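PDB 3K93: phage related exonuclease from Haemophilus somnus 129PT, which probably cleaves DNA as a metal-dependent, phage-type exonuclease of the PD-(D/E)XK nuclease superfamily. Local coordinates for residues A[61-66]-A[160-165]; A[111-116]-A[155-160]; A[119-124]-A[188-193]. All blocks are in the same frame, centred on the assembly; numbering follows the deposited sequence. Where two conformers were deposited one is given.

Contact 1: A[61-66]-A[160-165]; sequences TQKGNE and FPTPLN
K63 and E66, one turn apart on helix 59-66, reach the loop 160-165 in different ways and tie that helix to the connection between strand 152-158 and helix 173-181. The lysine is drawn out to full length: CG stands anti to the backbone N (chi1 178°) and every later torsion is extended, so that the rod crosses T162 and P163 at about a right angle and carries its ammonium group past them. There NZ donates to F160 O at 2.7 Å and to T162 OG1 at 3.0 Å. Closer to the helix, K63 CG rests against P163 CD at 4.0 Å.

E66 and N165 come from opposite directions, their flat groups nearly coplanar, with carboxylate and amide planes only 18° apart. N165 ND2 donates to the syn lone pair of E66 OE1 at 2.8 Å, with a nearly straight N-H...O angle of 164°. P163 CB packs against the same OE1 at 3.5 Å. The second half of the pair has no matching bond, since E66 OE2 and N165 OD1, 3.2 Å apart, are both acceptors.

Inside the fold, K63 NZ also lies within bonding reach of W116 O and S115 O, four oxygens sharing three N-H groups, and the F160 ring turns to A71 and L74 of helix 68-79. A buried amino group facing four oxygens, three of them backbone carbonyls, is consistent with a lysine that stays protonated, its charge spread over several dipoles, whereas the glutamate end meets the neutral amide of N165 across this contact.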
loop_
_atom_site.group_PDB
_atom_site.type_symbol
_atom_site.label_atom_id
_atom_site.label_comp_id
_atom_site.label_asym_id
_atom_site.label_seq_id
_atom_site.Cartn_x
_atom_site.Cartn_y
_atom_site.Cartn_z
ATOM N N THR A 61 18.239 -6.713 3.581
ATOM C CA THR A 61 19.538 -6.037 3.516
ATOM C C THR A 61 20.612 -6.852 4.273
ATOM O O THR A 61 21.765 -6.875 3.859
ATOM C CB THR A 61 19.476 -4.580 4.096
ATOM O OG1 THR A 61 19.173 -4.649 5.479
ATOM C CG2 THR A 61 18.397 -3.716 3.388
ATOM N N GLN A 62 20.257 -7.510 5.368
ATOM C CA GLN A 62 21.232 -8.341 6.052
ATOM C C GLN A 62 21.689 -9.517 5.180
ATOM O O GLN A 62 22.854 -9.901 5.249
ATOM C CB GLN A 62 20.713 -8.837 7.401
ATOM C CG GLN A 62 21.820 -9.376 8.362
ATOM C CD GLN A 62 23.134 -8.560 8.349
ATOM O OE1 GLN A 62 24.215 -9.136 8.245
ATOM N NE2 GLN A 62 23.037 -7.229 8.466
ATOM N N LYS A 63 20.813 -10.069 4.338
ATOM C CA LYS A 63 21.232 -11.172 3.447
ATOM C C LYS A 63 22.359 -10.722 2.526
ATOM O O LYS A 63 23.377 -11.422 2.379
ATOM C CB LYS A 63 20.068 -11.733 2.630
ATOM C CG LYS A 63 20.438 -12.855 1.654
ATOM C CD LYS A 63 19.240 -13.422 0.948
ATOM C CE LYS A 63 19.598 -14.517 -0.059
ATOM N NZ LYS A 63 18.408 -15.236 -0.671
ATOM N N GLY A 64 22.194 -9.545 1.931
ATOM C CA GLY A 64 23.225 -8.971 1.049
ATOM C C GLY A 64 24.536 -8.753 1.773
ATOM O O GLY A 64 25.588 -8.938 1.211
ATOM N N ASN A 65 24.476 -8.368 3.031
ATOM C CA ASN A 65 25.694 -8.173 3.799
ATOM C C ASN A 65 26.395 -9.485 4.055
ATOM O O ASN A 65 27.575 -9.572 3.847
ATOM C CB ASN A 65 25.414 -7.470 5.122
ATOM C CG ASN A 65 25.054 -5.998 4.937
ATOM O OD1 ASN A 65 25.511 -5.343 3.977
ATOM N ND2 ASN A 65 24.243 -5.456 5.883
ATOM N N GLU A 66 25.650 -10.499 4.477
ATOM C CA GLU A 66 26.228 -11.811 4.733
ATOM C C GLU A 66 26.786 -12.486 3.511
ATOM O O GLU A 66 27.790 -13.180 3.616
ATOM C CB GLU A 66 25.248 -12.731 5.448
ATOM C CG GLU A 66 24.928 -12.200 6.847
ATOM C CD GLU A 66 24.080 -13.130 7.723
ATOM O OE1 GLU A 66 23.849 -14.315 7.343
ATOM O OE2 GLU A 66 23.661 -12.641 8.815
ATOM N N PHE A 160 21.031 -16.470 -4.081
ATOM C CA PHE A 160 21.598 -17.547 -3.320
ATOM C C PHE A 160 20.533 -17.994 -2.333
ATOM O O PHE A 160 19.616 -17.229 -2.022
ATOM C CB PHE A 160 22.807 -17.047 -2.493
ATOM C CG PHE A 160 23.968 -16.548 -3.320
ATOM C CD1 PHE A 160 24.772 -17.435 -4.012
ATOM C CD2 PHE A 160 24.275 -15.201 -3.373
ATOM C CE1 PHE A 160 25.837 -16.998 -4.769
ATOM C CE2 PHE A 160 25.382 -14.752 -4.141
ATOM C CZ PHE A 160 26.152 -15.663 -4.835
ATOM N N PRO A 161 20.693 -19.181 -1.771
ATOM C CA PRO A 161 19.825 -19.569 -0.655
ATOM C C PRO A 161 19.934 -18.605 0.498
ATOM O O PRO A 161 21.017 -18.063 0.740
ATOM C CB PRO A 161 20.373 -20.933 -0.220
ATOM C CG PRO A 161 21.282 -21.357 -1.244
ATOM C CD PRO A 161 21.712 -20.196 -2.058
ATOM N N THR A 162 18.831 -18.389 1.216
ATOM C CA THR A 162 18.829 -17.492 2.345
ATOM C C THR A 162 19.534 -18.177 3.512
ATOM O O THR A 162 19.207 -19.294 3.831
ATOM C CB THR A 162 17.374 -17.085 2.710
ATOM O OG1 THR A 162 16.810 -16.366 1.606
ATOM C CG2 THR A 162 17.316 -16.186 3.952
ATOM N N PRO A 163 20.524 -17.514 4.135
ATOM C CA PRO A 163 21.203 -18.091 5.313
ATOM C C PRO A 163 20.203 -18.389 6.422
ATOM O O PRO A 163 19.308 -17.580 6.663
ATOM C CB PRO A 163 22.151 -16.976 5.769
ATOM C CG PRO A 163 22.247 -16.013 4.655
ATOM C CD PRO A 163 21.098 -16.220 3.734
ATOM N N LEU A 164 20.352 -19.529 7.073
ATOM C CA LEU A 164 19.408 -19.984 8.100
ATOM C C LEU A 164 19.094 -18.959 9.166
ATOM O O LEU A 164 17.955 -18.812 9.561
ATOM C CB LEU A 164 19.906 -21.251 8.773
ATOM C CG LEU A 164 19.537 -22.552 8.067
ATOM C CD1 LEU A 164 20.385 -23.744 8.592
ATOM C CD2 LEU A 164 18.016 -22.834 8.217
ATOM N N ASN A 165 20.098 -18.207 9.587
ATOM C CA ASN A 165 19.908 -17.266 10.658
ATOM C C ASN A 165 18.946 -16.110 10.280
ATOM O O ASN A 165 18.554 -15.349 11.134
ATOM C CB ASN A 165 21.277 -16.737 11.152
ATOM C CG ASN A 165 21.824 -15.626 10.278
ATOM O OD1 ASN A 165 21.639 -14.457 10.588
ATOM N ND2 ASN A 165 22.466 -15.976 9.162
#

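Contact 2: A[111-116]-A[155-160]; sequences DTKCSW and IDFVLF. With NA (sodium ion), chain B.
D111 pairs with I155, and the three bridges that follow (T112 with D156, K113 with F157, C114 with V158) run parallel in the central sheet of what is probably a PD-(D/E)XK nuclease core, judging by topology and the D-T-K sequence; D111, T112 and K113 fit its (D/E)XK element. The short strand axes lie 4.7 Å apart at closest. Four backbone bonds set the register, from D156 N to D111 O at 2.7 Å through to S115 N and V158 O.

D111 and K113 share a face of the sheet. With CG anti to its own N (chi1 -159°), D111 carries its carboxylate to the metal, where OD1 binds the sodium ion, which T112 O also holds at 2.4 Å; D100 and three waters complete the site, and water 1 donates to D111 OD2 as well. K113 leaves the strand with CG beside the backbone N (chi1 -51°), which sets CG against I155 CG2 at 3.6 Å, while CB lies 3.8 Å from F157 CD1. A bend at chi2 (-70°) then redirects CD, and the rest of the chain runs extended past the sodium ion, to D111 OD1. NZ makes a weak salt-bridge hydrogen bond to that oxygen and another bond to Q140 OE1. The same I155 methyl sits 3.7 Å above the plane of the F157 ring, offset toward its rim.

On the other face, C114 SG touches V158 CG2 at 3.9 Å and approaches the edge of the F160 ring, near its plane. Near S115 and F160, water 2 bridges the two segments, donating to S115 O and V158 O and accepting from F160 N at 3.0 Å.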
loop_
_atom_site.group_PDB
_atom_site.type_symbol
_atom_site.label_atom_id
_atom_site.label_comp_id
_atom_site.label_asym_id
_atom_site.label_seq_id
_atom_site.Cartn_x
_atom_site.Cartn_y
_atom_site.Cartn_z
ATOM N N ASP A 111 27.985 -3.982 -9.516
ATOM C CA ASP A 111 27.229 -3.969 -8.289
ATOM C C ASP A 111 26.421 -5.285 -8.150
ATOM O O ASP A 111 25.723 -5.704 -9.084
ATOM C CB ASP A 111 26.267 -2.773 -8.265
ATOM C CG ASP A 111 25.836 -2.409 -6.845
ATOM O OD1 ASP A 111 24.931 -3.091 -6.307
ATOM O OD2 ASP A 111 26.428 -1.481 -6.224
ATOM N N THR A 112 26.527 -5.923 -6.990
ATOM C CA THR A 112 25.819 -7.144 -6.715
ATOM C C THR A 112 24.533 -6.838 -5.914
ATOM O O THR A 112 24.569 -6.091 -4.931
ATOM C CB THR A 112 26.690 -8.104 -5.893
ATOM O OG1 THR A 112 27.077 -7.466 -4.669
ATOM C CG2 THR A 112 27.925 -8.553 -6.668
ATOM N N LYS A 113 23.412 -7.409 -6.336
ATOM C CA LYS A 113 22.152 -7.293 -5.630
ATOM C C LYS A 113 21.694 -8.718 -5.287
ATOM O O LYS A 113 21.343 -9.490 -6.178
ATOM C CB LYS A 113 21.111 -6.612 -6.527
ATOM C CG LYS A 113 21.605 -5.270 -7.147
ATOM C CD LYS A 113 21.736 -4.188 -6.105
ATOM C CE LYS A 113 22.056 -2.859 -6.774
ATOM N NZ LYS A 113 22.395 -1.817 -5.793
ATOM N N CYS A 114 21.701 -9.039 -3.987
ATOM C CA CYS A 114 21.379 -10.385 -3.500
ATOM C C CYS A 114 19.899 -10.494 -3.254
ATOM O O CYS A 114 19.425 -10.086 -2.223
ATOM C CB CYS A 114 22.140 -10.670 -2.189
ATOM S SG CYS A 114 23.898 -10.902 -2.486
ATOM N N SER A 115 19.168 -11.057 -4.204
ATOM C CA SER A 115 17.720 -11.207 -4.076
ATOM C C SER A 115 17.310 -12.044 -2.850
ATOM O O SER A 115 18.009 -13.000 -2.466
ATOM C CB SER A 115 17.158 -11.854 -5.331
ATOM O OG SER A 115 17.624 -11.184 -6.498
ATOM N N TRP A 116 16.189 -11.684 -2.248
ATOM C CA TRP A 116 15.666 -12.452 -1.129
ATOM C C TRP A 116 15.196 -13.870 -1.509
ATOM O O TRP A 116 15.608 -14.872 -0.888
ATOM C CB TRP A 116 14.517 -11.692 -0.453
ATOM C CG TRP A 116 13.930 -12.416 0.690
ATOM C CD1 TRP A 116 12.698 -13.004 0.735
ATOM C CD2 TRP A 116 14.552 -12.678 1.963
ATOM N NE1 TRP A 116 12.513 -13.608 1.953
ATOM C CE2 TRP A 116 13.630 -13.425 2.728
ATOM C CE3 TRP A 116 15.788 -12.339 2.532
ATOM C CZ2 TRP A 116 13.898 -13.841 4.051
ATOM C CZ3 TRP A 116 16.073 -12.752 3.861
ATOM C CH2 TRP A 116 15.135 -13.506 4.594
ATOM N N ILE A 155 24.877 -4.427 -13.265
ATOM C CA ILE A 155 24.190 -4.786 -12.029
ATOM C C ILE A 155 23.980 -6.279 -12.109
ATOM O O ILE A 155 23.272 -6.761 -12.991
ATOM C CB ILE A 155 22.827 -4.085 -11.915
ATOM C CG1 ILE A 155 22.977 -2.573 -11.976
ATOM C CG2 ILE A 155 22.108 -4.488 -10.645
ATOM C CD1 ILE A 155 21.689 -1.848 -12.390
ATOM N N ASP A 156 24.636 -7.010 -11.223
ATOM C CA ASP A 156 24.484 -8.470 -11.113
ATOM C C ASP A 156 23.430 -8.796 -10.039
ATOM O O ASP A 156 23.714 -8.743 -8.835
ATOM C CB ASP A 156 25.819 -9.090 -10.684
ATOM C CG ASP A 156 26.832 -9.227 -11.834
ATOM O OD1 ASP A 156 26.527 -8.936 -13.024
ATOM O OD2 ASP A 156 27.948 -9.680 -11.524
ATOM N N PHE A 157 22.210 -9.100 -10.471
ATOM C CA PHE A 157 21.175 -9.638 -9.601
ATOM C C PHE A 157 21.524 -11.114 -9.409
ATOM O O PHE A 157 21.615 -11.845 -10.390
ATOM C CB PHE A 157 19.811 -9.532 -10.260
ATOM C CG PHE A 157 19.322 -8.139 -10.387
ATOM C CD1 PHE A 157 18.748 -7.502 -9.308
ATOM C CD2 PHE A 157 19.415 -7.462 -11.577
ATOM C CE1 PHE A 157 18.291 -6.208 -9.420
ATOM C CE2 PHE A 157 18.948 -6.165 -11.689
ATOM C CZ PHE A 157 18.406 -5.540 -10.619
ATOM N N VAL A 158 21.702 -11.519 -8.140
ATOM C CA VAL A 158 22.139 -12.860 -7.787
ATOM C C VAL A 158 21.252 -13.465 -6.697
ATOM O O VAL A 158 20.951 -12.810 -5.675
ATOM C CB VAL A 158 23.610 -12.861 -7.351
ATOM C CG1 VAL A 158 24.504 -12.569 -8.547
ATOM C CG2 VAL A 158 23.851 -11.851 -6.252
ATOM N N LEU A 159 20.802 -14.699 -6.926
ATOM C CA LEU A 159 19.964 -15.445 -5.979
ATOM C C LEU A 159 20.766 -16.579 -5.382
ATOM O O LEU A 159 21.149 -17.534 -6.094
ATOM C CB LEU A 159 18.716 -16.034 -6.675
ATOM C CG LEU A 159 17.794 -16.817 -5.741
ATOM C CD1 LEU A 159 17.256 -15.927 -4.592
ATOM C CD2 LEU A 159 16.625 -17.531 -6.510
ATOM N N PHE A 160 21.031 -16.470 -4.081
ATOM C CA PHE A 160 21.598 -17.547 -3.320
ATOM C C PHE A 160 20.533 -17.994 -2.333
ATOM O O PHE A 160 19.616 -17.229 -2.022
ATOM C CB PHE A 160 22.807 -17.047 -2.493
ATOM C CG PHE A 160 23.968 -16.548 -3.320
ATOM C CD1 PHE A 160 24.772 -17.435 -4.012
ATOM C CD2 PHE A 160 24.275 -15.201 -3.373
ATOM C CE1 PHE A 160 25.837 -16.998 -4.769
ATOM C CE2 PHE A 160 25.382 -14.752 -4.141
ATOM C CZ PHE A 160 26.152 -15.663 -4.835
HETATM NA NA NA B . 25.309 -4.017 -3.959
HETATM O O HOH W 1 25.300 -1.399 -3.689
HETATM O O HOH W 2 20.627 -13.695 -3.159
HETATM O O HOH W 3 26.666 -5.133 -1.977
HETATM O O HOH W 4 23.273 -3.830 -2.857
#

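Contact 3: A[119-124]-A[188-193]; sequences GSHPFF and RITTVI
The turn in front of helix 125-135, through H121, P122 and F123, is seated against R188 and T190 at the start of strand 189-195, an outermost strand of the four-stranded sheet within this chain. T190 OG1 lies 3.0 Å from P122 O and 3.2 Å from F123 O; the hydroxyl is within reach of both carbonyls, and the geometry does not settle its proton. T190 CB also comes within 3.2 Å of P122 O. Water 5, in the plane of the H121 ring, joins H121 NE2 at 2.8 Å to T190 OG1 at 2.7 Å. The backbone here forms an inverse gamma turn centred on P122, closed by a weak F123 N to H121 O bond, and F124 then occupies the N-cap position of the helix.

H121 CG is anti to the backbone N (chi1 180°), carrying the imidazole toward the strand, where CE1 approaches R188 O at 3.5 Å. Its other nitrogen, ND1, bonds S115 OG, so both ring nitrogens are engaged. The imidazole meets the F123 ring edge to face, with H121 CD2 3.5 Å above the ring centre. Beyond it, F123 CE1 reaches R188 CG at 4.2 Å, and the same phenyl stacks with F50 of the second subunit, whose K46 NZ bonds H121 O.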
loop_
_atom_site.group_PDB
_atom_site.type_symbol
_atom_site.label_atom_id
_atom_site.label_comp_id
_atom_site.label_asym_id
_atom_site.label_seq_id
_atom_site.Cartn_x
_atom_site.Cartn_y
_atom_site.Cartn_z
ATOM N N GLY A 119 10.716 -15.369 -5.949
ATOM C CA GLY A 119 9.720 -14.387 -6.323
ATOM C C GLY A 119 10.241 -12.996 -6.620
ATOM O O GLY A 119 9.778 -12.356 -7.579
ATOM N N SER A 120 11.186 -12.529 -5.813
ATOM C CA SER A 120 11.677 -11.163 -5.914
ATOM C C SER A 120 12.882 -11.099 -6.873
ATOM O O SER A 120 13.210 -10.045 -7.409
ATOM C CB SER A 120 12.080 -10.619 -4.493
ATOM O OG SER A 120 13.261 -11.296 -3.957
ATOM N N HIS A 121 13.533 -12.229 -7.094
ATOM C CA HIS A 121 14.699 -12.281 -7.973
ATOM C C HIS A 121 14.294 -12.144 -9.453
ATOM O O HIS A 121 13.433 -12.884 -9.912
ATOM C CB HIS A 121 15.446 -13.601 -7.796
ATOM C CG HIS A 121 16.638 -13.718 -8.673
ATOM N ND1 HIS A 121 17.789 -13.006 -8.446
ATOM C CD2 HIS A 121 16.851 -14.429 -9.805
ATOM C CE1 HIS A 121 18.674 -13.299 -9.381
ATOM N NE2 HIS A 121 18.123 -14.136 -10.234
ATOM N N PRO A 122 14.926 -11.230 -10.190
ATOM C CA PRO A 122 14.607 -11.054 -11.606
ATOM C C PRO A 122 15.380 -12.007 -12.542
ATOM O O PRO A 122 16.457 -11.680 -13.062
ATOM C CB PRO A 122 14.983 -9.608 -11.872
ATOM C CG PRO A 122 16.082 -9.307 -10.887
ATOM C CD PRO A 122 15.863 -10.201 -9.701
ATOM N N PHE A 123 14.823 -13.199 -12.705
ATOM C CA PHE A 123 15.339 -14.164 -13.607
ATOM C C PHE A 123 15.287 -13.663 -15.037
ATOM O O PHE A 123 16.176 -13.990 -15.818
ATOM C CB PHE A 123 14.528 -15.469 -13.545
ATOM C CG PHE A 123 14.778 -16.288 -12.300
ATOM C CD1 PHE A 123 15.800 -17.223 -12.269
ATOM C CD2 PHE A 123 13.969 -16.148 -11.186
ATOM C CE1 PHE A 123 16.039 -17.993 -11.136
ATOM C CE2 PHE A 123 14.207 -16.902 -10.062
ATOM C CZ PHE A 123 15.261 -17.836 -10.048
ATOM N N PHE A 124 14.229 -12.923 -15.400
ATOM C CA PHE A 124 13.936 -12.651 -16.811
ATOM C C PHE A 124 14.521 -11.322 -17.193
ATOM O O PHE A 124 14.545 -10.439 -16.386
ATOM C CB PHE A 124 12.434 -12.750 -17.026
ATOM C CG PHE A 124 11.885 -14.078 -16.578
ATOM C CD1 PHE A 124 12.286 -15.243 -17.211
ATOM C CD2 PHE A 124 11.022 -14.177 -15.497
ATOM C CE1 PHE A 124 11.817 -16.480 -16.776
ATOM C CE2 PHE A 124 10.549 -15.391 -15.073
ATOM C CZ PHE A 124 10.965 -16.555 -15.705
ATOM N N ARG A 188 20.929 -18.327 -11.863
ATOM C CA ARG A 188 20.568 -17.471 -10.734
ATOM C C ARG A 188 21.338 -16.156 -10.707
ATOM O O ARG A 188 21.348 -15.483 -9.695
ATOM C CB ARG A 188 20.730 -18.237 -9.414
ATOM C CG ARG A 188 19.617 -19.238 -9.233
ATOM C CD ARG A 188 19.665 -19.936 -7.880
ATOM N NE ARG A 188 20.661 -21.003 -7.831
ATOM C CZ ARG A 188 21.765 -21.012 -7.086
ATOM N NH1 ARG A 188 22.089 -20.003 -6.287
ATOM N NH2 ARG A 188 22.582 -22.057 -7.141
ATOM N N ILE A 189 21.999 -15.809 -11.817
ATOM C CA ILE A 189 22.602 -14.486 -11.980
ATOM C C ILE A 189 21.985 -13.886 -13.229
ATOM O O ILE A 189 21.981 -14.527 -14.262
ATOM C CB ILE A 189 24.184 -14.518 -12.015
ATOM C CG1 ILE A 189 24.741 -13.111 -12.272
ATOM C CG2 ILE A 189 24.706 -15.490 -13.021
ATOM C CD1 ILE A 189 26.236 -12.963 -11.985
ATOM N N THR A 190 21.440 -12.682 -13.121
ATOM C CA THR A 190 20.974 -11.927 -14.266
ATOM C C THR A 190 21.614 -10.570 -14.179
ATOM O O THR A 190 21.511 -9.904 -13.135
ATOM C CB THR A 190 19.442 -11.771 -14.297
ATOM O OG1 THR A 190 18.843 -13.065 -14.327
ATOM C CG2 THR A 190 18.969 -10.992 -15.563
ATOM N N THR A 191 22.285 -10.165 -15.271
ATOM C CA THR A 191 23.081 -8.935 -15.310
ATOM C C THR A 191 22.403 -7.871 -16.187
ATOM O O THR A 191 21.921 -8.209 -17.254
ATOM C CB THR A 191 24.498 -9.202 -15.856
ATOM O OG1 THR A 191 25.200 -10.062 -14.953
ATOM C CG2 THR A 191 25.289 -7.891 -15.971
ATOM N N VAL A 192 22.335 -6.619 -15.718
ATOM C CA VAL A 192 21.815 -5.501 -16.512
ATOM C C VAL A 192 22.968 -4.505 -16.731
ATOM O O VAL A 192 23.632 -4.129 -15.791
ATOM C CB VAL A 192 20.646 -4.804 -15.815
ATOM C CG1 VAL A 192 20.196 -3.520 -16.595
ATOM C CG2 VAL A 192 19.472 -5.771 -15.627
ATOM N N ILE A 193 23.211 -4.124 -17.973
ATOM C CA ILE A 193 24.340 -3.275 -18.336
ATOM C C ILE A 193 23.797 -1.860 -18.451
ATOM O O ILE A 193 22.842 -1.639 -19.164
ATOM C CB ILE A 193 24.944 -3.699 -19.734
ATOM C CG1 ILE A 193 25.457 -5.142 -19.695
ATOM C CG2 ILE A 193 26.069 -2.777 -20.150
ATOM C CD1 ILE A 193 25.727 -5.780 -21.122
HETATM O O HOH W 5 18.935 -15.219 -12.651
#

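Contact 2 lies between the other two, its centre 11 Å from that of contact 1 and 7 Å from that of contact 3, and it alone holds residues of the sodium site. F160, in the loop after strand 152-158, belongs to both contacts 1 and 2. Contacts 2 and 3 meet through neighbouring strands 152-158 and 189-195, where D156 OD1 lies 2.6 Å from T191 OG1 and L159 O lies 2.6 Å from R188 NH1, both probable hydrogen bonds; F157 CG also packs on P122 CG at 3.5 Å. The side chains of F160 and H121 are about 11 and 13 Å from the sodium ion, so contacts 1 and 3 lie farther from it than contact 2, which binds it.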